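2-amino-4-hydroxy-6-hydroxymethyldihydropteridine pyrophosphokinase (Haemophilus influenzae, PDB 1CBK) probably catalyses the transfer of pyrophosphate from ATP to 6-hydroxymethyl-7,8-dihydropterin, a step of folate biosynthesis. Local coordinates at residues 65-75 against 101-111. Sequence-based numbering, arbitrary orientation.
Sequences LSPLKLLDELQ and YGNEIIQNERL
Pro67, in the first turn of helix 67-80, is the bump of this contact, and Tyr101, Ile106 and Leu111 form the hollow that takes it. Pro67 CG stands over the centre of the Tyr101 ring in a CH-pi contact, 3.6 Å from the centroid and 14° off the ring normal. From a second direction Ile106 CD1 presses on Pro67 CG at 3.3 Å, tighter than usual for two carbons, while Leu111 CD1 closes the hollow against Pro67 CB. With CG anti to the backbone N (chi1 -175°), the Tyr101 ring reaches the helix start, and Tyr101 OH donates to Leu65 O at 2.6 Å, just ahead of the N-cap Ser66.

Farther along the helix the roles are exchanged: Leu111 is now the bump, entering between Leu68, the residue next to Pro67, and Leu71, one turn on, its CD1 meeting the CD2 of Leu68 and its CD2 that of Leu71. Bent at chi3 (63°), Arg110 lays one guanidinium face on Leu71 CD2 and turns its edge to Asp72. Arg110 NH2 and NH1 both donate to Asp72 OD1, at 2.9 Å and 3.1 Å, in an end-on salt bridge, and a water joins Arg110 NE to Gln75 OE1.

The contact thus fastens the excursion that follows strand 95-101 to the flank of the helix packed on that sheet, where Leu70 and Leu111 both touch Ile98. Apolar wedging sets the fit in the middle, and polar bonds pin its ends; the two N-H groups converging on OD1 would probably stabilise the Asp72 carboxylate in its charged form.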
loop_
_atom_site.group_PDB
_atom_site.type_symbol
_atom_site.label_atom_id
_atom_site.label_comp_id
_atom_site.label_asym_id
_atom_site.label_seq_id
_atom_site.Cartn_x
_atom_site.Cartn_y
_atom_site.Cartn_z
ATOM N N LEU A 65 25.038 -2.923 -10.487
ATOM C CA LEU A 65 24.980 -1.809 -9.540
ATOM C C LEU A 65 24.408 -2.351 -8.224
ATOM O O LEU A 65 23.533 -3.229 -8.239
ATOM C CB LEU A 65 24.061 -0.667 -10.058
ATOM C CG LEU A 65 24.412 0.109 -11.347
ATOM C CD1 LEU A 65 23.319 1.129 -11.702
ATOM C CD2 LEU A 65 25.746 0.812 -11.200
ATOM N N SER A 66 24.938 -1.873 -7.098
ATOM C CA SER A 66 24.452 -2.279 -5.776
ATOM C C SER A 66 23.059 -1.640 -5.614
ATOM O O SER A 66 22.686 -0.737 -6.379
ATOM C CB SER A 66 25.405 -1.771 -4.691
ATOM O OG SER A 66 25.261 -0.378 -4.515
ATOM N N PRO A 67 22.273 -2.087 -4.623
ATOM C CA PRO A 67 20.938 -1.496 -4.454
ATOM C C PRO A 67 20.937 0.028 -4.287
ATOM O O PRO A 67 20.140 0.713 -4.911
ATOM C CB PRO A 67 20.406 -2.194 -3.192
ATOM C CG PRO A 67 21.080 -3.518 -3.218
ATOM C CD PRO A 67 22.484 -3.213 -3.689
ATOM N N LEU A 68 21.817 0.553 -3.439
ATOM C CA LEU A 68 21.870 1.993 -3.217
ATOM C C LEU A 68 22.400 2.787 -4.417
ATOM O O LEU A 68 21.998 3.933 -4.614
ATOM C CB LEU A 68 22.638 2.334 -1.939
ATOM C CG LEU A 68 21.925 1.976 -0.627
ATOM C CD1 LEU A 68 22.844 2.278 0.559
ATOM C CD2 LEU A 68 20.612 2.735 -0.477
ATOM N N LYS A 69 23.274 2.183 -5.224
ATOM C CA LYS A 69 23.790 2.873 -6.397
ATOM C C LYS A 69 22.717 2.894 -7.487
ATOM O O LYS A 69 22.598 3.870 -8.225
ATOM C CB LYS A 69 25.089 2.239 -6.889
ATOM C CG LYS A 69 26.235 2.511 -5.934
ATOM C CD LYS A 69 27.570 2.236 -6.588
ATOM C CE LYS A 69 28.749 2.413 -5.633
ATOM N NZ LYS A 69 30.046 2.249 -6.371
ATOM N N LEU A 70 21.942 1.812 -7.584
ATOM C CA LEU A 70 20.843 1.756 -8.532
ATOM C C LEU A 70 19.825 2.844 -8.122
ATOM O O LEU A 70 19.298 3.549 -8.990
ATOM C CB LEU A 70 20.186 0.375 -8.529
ATOM C CG LEU A 70 18.948 0.204 -9.428
ATOM C CD1 LEU A 70 19.320 0.510 -10.901
ATOM C CD2 LEU A 70 18.396 -1.233 -9.273
ATOM N N LEU A 71 19.542 2.974 -6.820
ATOM C CA LEU A 71 18.617 4.000 -6.327
ATOM C C LEU A 71 19.155 5.399 -6.695
ATOM O O LEU A 71 18.393 6.253 -7.170
ATOM C CB LEU A 71 18.406 3.925 -4.789
ATOM C CG LEU A 71 17.450 5.009 -4.212
ATOM C CD1 LEU A 71 16.068 4.875 -4.838
ATOM C CD2 LEU A 71 17.335 4.936 -2.687
ATOM N N ASP A 72 20.441 5.640 -6.427
ATOM C CA ASP A 72 21.069 6.925 -6.757
ATOM C C ASP A 72 20.850 7.273 -8.223
ATOM O O ASP A 72 20.527 8.413 -8.554
ATOM C CB ASP A 72 22.574 6.875 -6.526
ATOM C CG ASP A 72 22.952 7.012 -5.079
ATOM O OD1 ASP A 72 22.105 7.415 -4.266
ATOM O OD2 ASP A 72 24.123 6.716 -4.761
ATOM N N GLU A 73 21.080 6.294 -9.093
ATOM C CA GLU A 73 20.914 6.462 -10.533
ATOM C C GLU A 73 19.477 6.720 -10.926
ATOM O O GLU A 73 19.222 7.556 -11.782
ATOM C CB GLU A 73 21.459 5.246 -11.291
ATOM C CG GLU A 73 22.997 5.140 -11.297
ATOM C CD GLU A 73 23.679 6.422 -11.796
ATOM O OE1 GLU A 73 23.606 6.720 -13.008
ATOM O OE2 GLU A 73 24.285 7.139 -10.975
ATOM N N LEU A 74 18.521 6.017 -10.319
ATOM C CA LEU A 74 17.123 6.258 -10.672
ATOM C C LEU A 74 16.701 7.663 -10.235
ATOM O O LEU A 74 15.917 8.324 -10.913
ATOM C CB LEU A 74 16.201 5.211 -10.053
ATOM C CG LEU A 74 16.432 3.782 -10.527
ATOM C CD1 LEU A 74 15.449 2.873 -9.788
ATOM C CD2 LEU A 74 16.257 3.664 -12.058
ATOM N N GLN A 75 17.190 8.101 -9.080
ATOM C CA GLN A 75 16.863 9.430 -8.572
ATOM C C GLN A 75 17.503 10.499 -9.470
ATOM O O GLN A 75 16.914 11.556 -9.700
ATOM C CB GLN A 75 17.292 9.583 -7.106
ATOM C CG GLN A 75 16.530 8.636 -6.176
ATOM C CD GLN A 75 16.886 8.797 -4.709
ATOM O OE1 GLN A 75 16.015 8.759 -3.846
ATOM N NE2 GLN A 75 18.154 8.964 -4.419
ATOM N N TYR A 101 15.029 -6.687 -6.287
ATOM C CA TYR A 101 16.463 -6.656 -6.527
ATOM C C TYR A 101 16.899 -8.085 -6.251
ATOM O O TYR A 101 17.216 -8.448 -5.111
ATOM C CB TYR A 101 17.164 -5.684 -5.567
ATOM C CG TYR A 101 18.651 -5.530 -5.846
ATOM C CD1 TYR A 101 19.112 -4.569 -6.746
ATOM C CD2 TYR A 101 19.589 -6.368 -5.231
ATOM C CE1 TYR A 101 20.482 -4.442 -7.037
ATOM C CE2 TYR A 101 20.950 -6.252 -5.514
ATOM C CZ TYR A 101 21.389 -5.293 -6.414
ATOM O OH TYR A 101 22.723 -5.211 -6.715
ATOM N N GLY A 102 16.885 -8.896 -7.305
ATOM C CA GLY A 102 17.224 -10.300 -7.177
ATOM C C GLY A 102 16.160 -10.855 -6.248
ATOM O O GLY A 102 14.983 -10.489 -6.319
ATOM N N ASN A 103 16.609 -11.658 -5.305
ATOM C CA ASN A 103 15.738 -12.257 -4.324
ATOM C C ASN A 103 16.037 -11.634 -2.999
ATOM O O ASN A 103 15.690 -12.187 -1.966
ATOM C CB ASN A 103 16.046 -13.735 -4.214
ATOM C CG ASN A 103 14.975 -14.571 -4.805
ATOM O OD1 ASN A 103 13.821 -14.551 -4.335
ATOM N ND2 ASN A 103 15.320 -15.310 -5.863
ATOM N N GLU A 104 16.703 -10.488 -3.013
ATOM C CA GLU A 104 17.063 -9.846 -1.769
ATOM C C GLU A 104 15.957 -9.087 -1.089
ATOM O O GLU A 104 15.016 -8.602 -1.719
ATOM C CB GLU A 104 18.275 -8.952 -1.973
ATOM C CG GLU A 104 19.456 -9.744 -2.520
ATOM C CD GLU A 104 20.692 -8.912 -2.768
ATOM O OE1 GLU A 104 20.910 -7.897 -2.059
ATOM O OE2 GLU A 104 21.457 -9.297 -3.687
ATOM N N ILE A 105 16.083 -9.013 0.226
ATOM C CA ILE A 105 15.154 -8.295 1.069
ATOM C C ILE A 105 16.008 -7.203 1.691
ATOM O O ILE A 105 16.933 -7.492 2.438
ATOM C CB ILE A 105 14.516 -9.221 2.135
ATOM C CG1 ILE A 105 13.672 -10.278 1.426
ATOM C CG2 ILE A 105 13.634 -8.427 3.092
ATOM C CD1 ILE A 105 12.878 -11.139 2.357
ATOM N N ILE A 106 15.721 -5.952 1.329
ATOM C CA ILE A 106 16.469 -4.804 1.812
ATOM C C ILE A 106 15.485 -3.832 2.417
ATOM O O ILE A 106 14.599 -3.328 1.753
ATOM C CB ILE A 106 17.232 -4.126 0.645
ATOM C CG1 ILE A 106 18.093 -5.164 -0.067
ATOM C CG2 ILE A 106 18.119 -3.000 1.149
ATOM C CD1 ILE A 106 18.732 -4.666 -1.285
ATOM N N GLN A 107 15.615 -3.603 3.707
ATOM C CA GLN A 107 14.709 -2.695 4.383
ATOM C C GLN A 107 15.615 -1.847 5.275
ATOM O O GLN A 107 16.056 -2.310 6.328
ATOM C CB GLN A 107 13.657 -3.483 5.193
ATOM C CG GLN A 107 12.954 -4.643 4.437
ATOM C CD GLN A 107 11.873 -4.211 3.438
ATOM O OE1 GLN A 107 11.362 -3.088 3.498
ATOM N NE2 GLN A 107 11.480 -5.133 2.548
ATOM N N ASN A 108 15.980 -0.660 4.780
ATOM C CA ASN A 108 16.861 0.275 5.496
ATOM C C ASN A 108 16.374 1.717 5.398
ATOM O O ASN A 108 15.239 1.952 5.008
ATOM C CB ASN A 108 18.341 0.146 5.050
ATOM C CG ASN A 108 18.564 0.356 3.546
ATOM O OD1 ASN A 108 19.244 -0.447 2.906
ATOM N ND2 ASN A 108 18.052 1.453 2.996
ATOM N N GLU A 109 17.241 2.678 5.705
ATOM C CA GLU A 109 16.874 4.103 5.676
ATOM C C GLU A 109 16.393 4.652 4.339
ATOM O O GLU A 109 15.527 5.527 4.307
ATOM C CB GLU A 109 18.055 4.954 6.156
ATOM C CG GLU A 109 17.995 5.356 7.619
ATOM C CD GLU A 109 17.366 6.721 7.811
ATOM O OE1 GLU A 109 18.054 7.735 7.515
ATOM O OE2 GLU A 109 16.193 6.783 8.245
ATOM N N ARG A 110 16.984 4.151 3.252
ATOM C CA ARG A 110 16.654 4.588 1.900
ATOM C C ARG A 110 15.877 3.584 1.049
ATOM O O ARG A 110 15.236 3.975 0.072
ATOM C CB ARG A 110 17.940 4.968 1.158
ATOM C CG ARG A 110 18.792 6.047 1.839
ATOM C CD ARG A 110 20.013 6.424 0.991
ATOM N NE ARG A 110 19.598 7.005 -0.288
ATOM C CZ ARG A 110 20.299 6.932 -1.418
ATOM N NH1 ARG A 110 21.465 6.290 -1.453
ATOM N NH2 ARG A 110 19.821 7.498 -2.521
ATOM N N LEU A 111 15.916 2.301 1.406
ATOM C CA LEU A 111 15.224 1.281 0.611
ATOM C C LEU A 111 14.217 0.420 1.360
ATOM O O LEU A 111 14.414 0.097 2.514
ATOM C CB LEU A 111 16.246 0.354 -0.048
ATOM C CG LEU A 111 17.119 0.953 -1.151
ATOM C CD1 LEU A 111 18.231 0.004 -1.456
ATOM C CD2 LEU A 111 16.269 1.230 -2.386
HETATM O O HOH W 1 17.082 8.242 -0.830
#